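Local coordinates for MoaD/ThiS family protein (Mycobacterium tuberculosis, PDB 6JBZ) that probably serves as the small, sulfur-carrying subunit of molybdopterin synthase in the biosynthesis of the molybdenum cofactor, at residues I11-R16 / A41-G46; Y63-I68 / V75-G80. All blocks are in the same frame, centred on the assembly; numbering follows the deposited sequence.

Interaction 1 (I11-R16 / A41-G46); sequences IQVTVR and AELIDG
Leu43 reaches from helix 40-50 onto Val13 and Val15, alternate residues of strand 11-17, a compact instance of how the helix of a beta-grasp, ubiquitin-like fold is seated on its sheet. The leucine gives up the most surface of the three. Its backbone stays well clear of the strand, the nearest alpha carbons being those of Val15 and Leu43, 9.3 Å apart, and side chains alone span the gap. Because CG lies anti to the backbone N (chi1 174°), the leucine stands out from the helix, and its two methyls are delivered to the strand as a fork.

Val13 and Val15 are two residues apart on a beta strand, and both point their beta carbons toward the helix, while Thr14 between them points away. The leucine and each valine run antiparallel past one another, touching along their flanks and not head-on. The strand lies between strands 29-34 and 82-86, and both flanks enlarge the patch on which the leucine sits: Val32 and Ile83 touch Leu43 as well, and Val32 and Val85 touch Val15. All three residues of the contact are buried and apolar, so what joins helix to sheet here is dispersion and the exclusion of water, with about 97 Å² covered in total.

Both methyls of the fork rest over the pair of valines. Leu43 CD1 lies 4.1 Å from Val13 CG2 and 4.2 Å from Val15 CG2, and its sister methyl comes equally near, with Val15 CG2 4.1 Å from Leu43 CD2.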
# COMPACT_ATOMS: atom_id res chain seq x y z
N ILE B 11 -45.91 -15.72 -22.00
CA ILE B 11 -45.18 -14.50 -22.05
C ILE B 11 -43.78 -14.79 -22.48
O ILE B 11 -43.29 -15.87 -22.34
CB ILE B 11 -45.17 -13.80 -20.71
CG1 ILE B 11 -44.62 -14.71 -19.64
CG2 ILE B 11 -46.55 -13.39 -20.33
CD1 ILE B 11 -44.01 -13.96 -18.50
N GLN B 12 -43.15 -13.79 -23.02
CA GLN B 12 -41.81 -13.89 -23.51
C GLN B 12 -40.96 -13.01 -22.65
O GLN B 12 -41.35 -11.94 -22.31
CB GLN B 12 -41.80 -13.41 -24.93
CG GLN B 12 -40.76 -14.06 -25.79
CD GLN B 12 -40.87 -13.60 -27.21
OE1 GLN B 12 -41.95 -13.33 -27.67
NE2 GLN B 12 -39.76 -13.50 -27.89
N VAL B 13 -39.81 -13.51 -22.25
CA VAL B 13 -38.87 -12.72 -21.50
C VAL B 13 -37.50 -12.82 -22.13
O VAL B 13 -37.22 -13.74 -22.83
CB VAL B 13 -38.77 -13.13 -20.03
CG1 VAL B 13 -40.07 -12.93 -19.31
CG2 VAL B 13 -38.27 -14.53 -19.89
N THR B 14 -36.66 -11.85 -21.87
CA THR B 14 -35.31 -11.89 -22.32
C THR B 14 -34.39 -12.24 -21.18
O THR B 14 -34.37 -11.56 -20.21
CB THR B 14 -34.86 -10.56 -22.86
OG1 THR B 14 -35.70 -10.18 -23.93
CG2 THR B 14 -33.49 -10.66 -23.38
N VAL B 15 -33.65 -13.32 -21.32
CA VAL B 15 -32.51 -13.63 -20.46
C VAL B 15 -31.25 -13.05 -21.07
O VAL B 15 -30.92 -13.35 -22.21
CB VAL B 15 -32.32 -15.16 -20.27
CG1 VAL B 15 -31.06 -15.45 -19.44
CG2 VAL B 15 -33.53 -15.79 -19.62
N ARG B 16 -30.55 -12.20 -20.32
CA ARG B 16 -29.19 -11.79 -20.69
C ARG B 16 -28.16 -12.53 -19.83
O ARG B 16 -28.20 -12.44 -18.60
CB ARG B 16 -29.01 -10.29 -20.55
CG ARG B 16 -30.02 -9.50 -21.33
CD ARG B 16 -29.63 -8.04 -21.37
NE ARG B 16 -29.36 -7.51 -20.03
CZ ARG B 16 -28.82 -6.31 -19.81
NH1 ARG B 16 -28.52 -5.52 -20.83
NH2 ARG B 16 -28.59 -5.90 -18.56
N ALA B 41 -38.08 -18.67 -10.55
CA ALA B 41 -37.69 -20.05 -10.27
C ALA B 41 -38.01 -21.01 -11.43
O ALA B 41 -37.20 -21.87 -11.78
CB ALA B 41 -38.35 -20.52 -9.00
N GLU B 42 -39.20 -20.86 -12.01
CA GLU B 42 -39.59 -21.73 -13.11
C GLU B 42 -38.72 -21.49 -14.33
O GLU B 42 -38.44 -22.42 -15.08
CB GLU B 42 -41.05 -21.53 -13.48
CG GLU B 42 -42.05 -22.02 -12.46
CD GLU B 42 -43.46 -21.63 -12.85
OE1 GLU B 42 -43.84 -21.86 -14.02
OE2 GLU B 42 -44.19 -21.08 -12.01
N LEU B 43 -38.32 -20.23 -14.53
CA LEU B 43 -37.44 -19.84 -15.63
C LEU B 43 -36.05 -20.46 -15.49
O LEU B 43 -35.54 -21.11 -16.42
CB LEU B 43 -37.31 -18.31 -15.70
CG LEU B 43 -36.32 -17.69 -16.70
CD1 LEU B 43 -36.75 -17.97 -18.16
CD2 LEU B 43 -36.14 -16.20 -16.47
N ILE B 44 -35.43 -20.26 -14.33
CA ILE B 44 -34.09 -20.78 -14.06
C ILE B 44 -34.10 -22.31 -14.11
O ILE B 44 -33.18 -22.92 -14.66
CB ILE B 44 -33.55 -20.29 -12.70
CG1 ILE B 44 -33.31 -18.79 -12.73
CG2 ILE B 44 -32.26 -21.01 -12.31
CD1 ILE B 44 -33.20 -18.18 -11.34
N ASP B 45 -35.12 -22.92 -13.54
CA ASP B 45 -35.24 -24.38 -13.60
C ASP B 45 -35.31 -24.86 -15.03
O ASP B 45 -34.73 -25.88 -15.36
CB ASP B 45 -36.47 -24.86 -12.84
CG ASP B 45 -36.28 -24.82 -11.34
OD1 ASP B 45 -35.13 -24.68 -10.89
OD2 ASP B 45 -37.30 -24.95 -10.63
N GLY B 46 -36.01 -24.14 -15.89
CA GLY B 46 -36.14 -24.56 -17.27
C GLY B 46 -34.82 -24.47 -18.01
O GLY B 46 -34.51 -25.33 -18.83

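Interaction 2 (Y63-I68 / V75-G80); sequences YLRDGI and VALSAG
Arg65 sends its side chain out from the end of strand 62-65 to the irregular segment 75-80, where the main chain and side chains of the loop receive its guanidinium from several directions. CG is anti to the backbone N (chi1 169°) and the chain runs extended from CG to NE, which carries the flat head group the whole way across. The backbones come no closer, alpha carbon to alpha carbon, than the 8.8 Å between Arg65 CA and Leu77 CA.

The carbonyl of Ala76 lies over one face of the guanidinium: its O sits 3.4 Å above the plane, offset toward the rim, and the angle from NH2 is too poor for a hydrogen bond. Ser78 comes at the edge instead, with its OG in the plane and 3.4 Å from Arg65 NH2. The apolar neighbours are oblique to the group, Val75 CG2 lying 4.0 Å from Arg65 NH1 and Leu77 CD2 4.3 Å from Arg65 NE.

A type I' turn from Arg65 to Ile68 links strands 62-65 and 68-69 of the beta-grasp sheet as a tight hairpin, closed by a bond of 2.8 Å from Arg65 N to Ile68 O and its reciprocal from Ile68 N to Arg65 O. The arginine is the first residue of this turn.

Its firm polar partner lies one residue past segment 75-80, just before strand 82-86: Arg65 NE forms a salt bridge with Asp81 OD2, an oxygen that Ser78 N also grips. The carboxylate therefore ties hairpin and loop together and probably balances the arginine's charge, while the Ala76 carbonyl over the face would add a weaker electrostatic attraction.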
# COMPACT_ATOMS: atom_id res chain seq x y z
N TYR B 63 -29.24 -12.91 -9.75
CA TYR B 63 -30.06 -12.53 -10.89
C TYR B 63 -30.58 -11.12 -10.72
O TYR B 63 -30.89 -10.70 -9.62
CB TYR B 63 -31.23 -13.49 -11.05
CG TYR B 63 -30.78 -14.93 -11.16
CD1 TYR B 63 -30.46 -15.48 -12.40
CD2 TYR B 63 -30.67 -15.72 -10.04
CE1 TYR B 63 -30.04 -16.79 -12.50
CE2 TYR B 63 -30.25 -17.03 -10.14
CZ TYR B 63 -29.93 -17.56 -11.37
OH TYR B 63 -29.52 -18.87 -11.46
N LEU B 64 -30.66 -10.39 -11.82
CA LEU B 64 -31.35 -9.11 -11.79
C LEU B 64 -32.65 -9.21 -12.58
O LEU B 64 -32.80 -10.05 -13.48
CB LEU B 64 -30.49 -8.00 -12.37
CG LEU B 64 -29.10 -7.74 -11.78
CD1 LEU B 64 -28.48 -6.58 -12.53
CD2 LEU B 64 -29.19 -7.47 -10.29
N ARG B 65 -33.60 -8.33 -12.27
CA ARG B 65 -34.81 -8.24 -13.06
C ARG B 65 -35.09 -6.79 -13.35
O ARG B 65 -35.41 -6.03 -12.45
CB ARG B 65 -35.97 -8.87 -12.32
CG ARG B 65 -37.30 -8.58 -12.94
CD ARG B 65 -38.36 -9.18 -12.07
NE ARG B 65 -39.68 -9.03 -12.65
CZ ARG B 65 -40.72 -8.57 -11.98
NH1 ARG B 65 -40.57 -8.21 -10.71
NH2 ARG B 65 -41.91 -8.46 -12.57
N ASP B 66 -34.96 -6.40 -14.62
CA ASP B 66 -35.02 -5.00 -14.99
C ASP B 66 -34.13 -4.14 -14.08
O ASP B 66 -34.47 -3.02 -13.69
CB ASP B 66 -36.47 -4.51 -14.95
CG ASP B 66 -37.30 -5.09 -16.07
OD1 ASP B 66 -36.75 -5.93 -16.82
OD2 ASP B 66 -38.48 -4.72 -16.19
N GLY B 67 -32.98 -4.71 -13.72
CA GLY B 67 -31.97 -3.95 -13.02
C GLY B 67 -31.86 -4.30 -11.56
O GLY B 67 -30.80 -4.10 -10.97
N ILE B 68 -32.93 -4.83 -10.97
CA ILE B 68 -32.97 -4.99 -9.53
C ILE B 68 -32.66 -6.41 -9.10
O ILE B 68 -33.15 -7.35 -9.70
CB ILE B 68 -34.34 -4.59 -8.97
CG1 ILE B 68 -34.70 -3.18 -9.42
CG2 ILE B 68 -34.37 -4.70 -7.44
CD1 ILE B 68 -36.11 -2.82 -9.09
N VAL B 75 -41.03 -14.73 -7.08
CA VAL B 75 -41.68 -13.58 -7.69
C VAL B 75 -42.04 -13.92 -9.13
O VAL B 75 -41.30 -14.63 -9.81
CB VAL B 75 -40.79 -12.30 -7.62
CG1 VAL B 75 -39.48 -12.50 -8.37
CG2 VAL B 75 -41.55 -11.09 -8.15
N ALA B 76 -43.19 -13.42 -9.58
CA ALA B 76 -43.70 -13.69 -10.92
C ALA B 76 -43.12 -12.75 -11.95
O ALA B 76 -42.81 -11.61 -11.64
CB ALA B 76 -45.22 -13.58 -10.93
N LEU B 77 -42.99 -13.23 -13.18
CA LEU B 77 -42.47 -12.42 -14.27
C LEU B 77 -43.59 -11.76 -15.06
O LEU B 77 -44.74 -12.22 -15.03
CB LEU B 77 -41.62 -13.28 -15.21
CG LEU B 77 -40.42 -14.01 -14.62
CD1 LEU B 77 -39.90 -15.00 -15.63
CD2 LEU B 77 -39.35 -13.03 -14.25
N SER B 78 -43.26 -10.70 -15.78
CA SER B 78 -44.19 -10.06 -16.70
C SER B 78 -43.60 -10.07 -18.09
O SER B 78 -42.39 -10.12 -18.25
CB SER B 78 -44.48 -8.62 -16.28
OG SER B 78 -44.45 -8.49 -14.88
N ALA B 79 -44.47 -10.02 -19.09
CA ALA B 79 -44.02 -9.91 -20.46
C ALA B 79 -43.06 -8.73 -20.62
O ALA B 79 -43.29 -7.66 -20.04
CB ALA B 79 -45.20 -9.77 -21.39
N GLY B 80 -41.98 -8.94 -21.37
CA GLY B 80 -41.02 -7.90 -21.65
C GLY B 80 -39.92 -7.80 -20.62
O GLY B 80 -38.93 -7.10 -20.83

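In the fold
Interaction 1 belongs to the core and interaction 2 to the surface, yet both build on the same mixed sheet, with centres about 9 Å apart. The first is wholly apolar and lays a helix on an interior strand; the second surrounds one long charged side chain with polar and apolar loop atoms and joins a hairpin corner to the approach of strand 82-86. They meet directly: Gln12 O lies 3.2 Å from Gly80 N, a probable hydrogen bond, and Ile44 packs on Tyr63. Leu77 bridges the two environments, since it borders the arginine and also touches Leu43. Hydrocarbon inside and charge outside thus follow place in the fold.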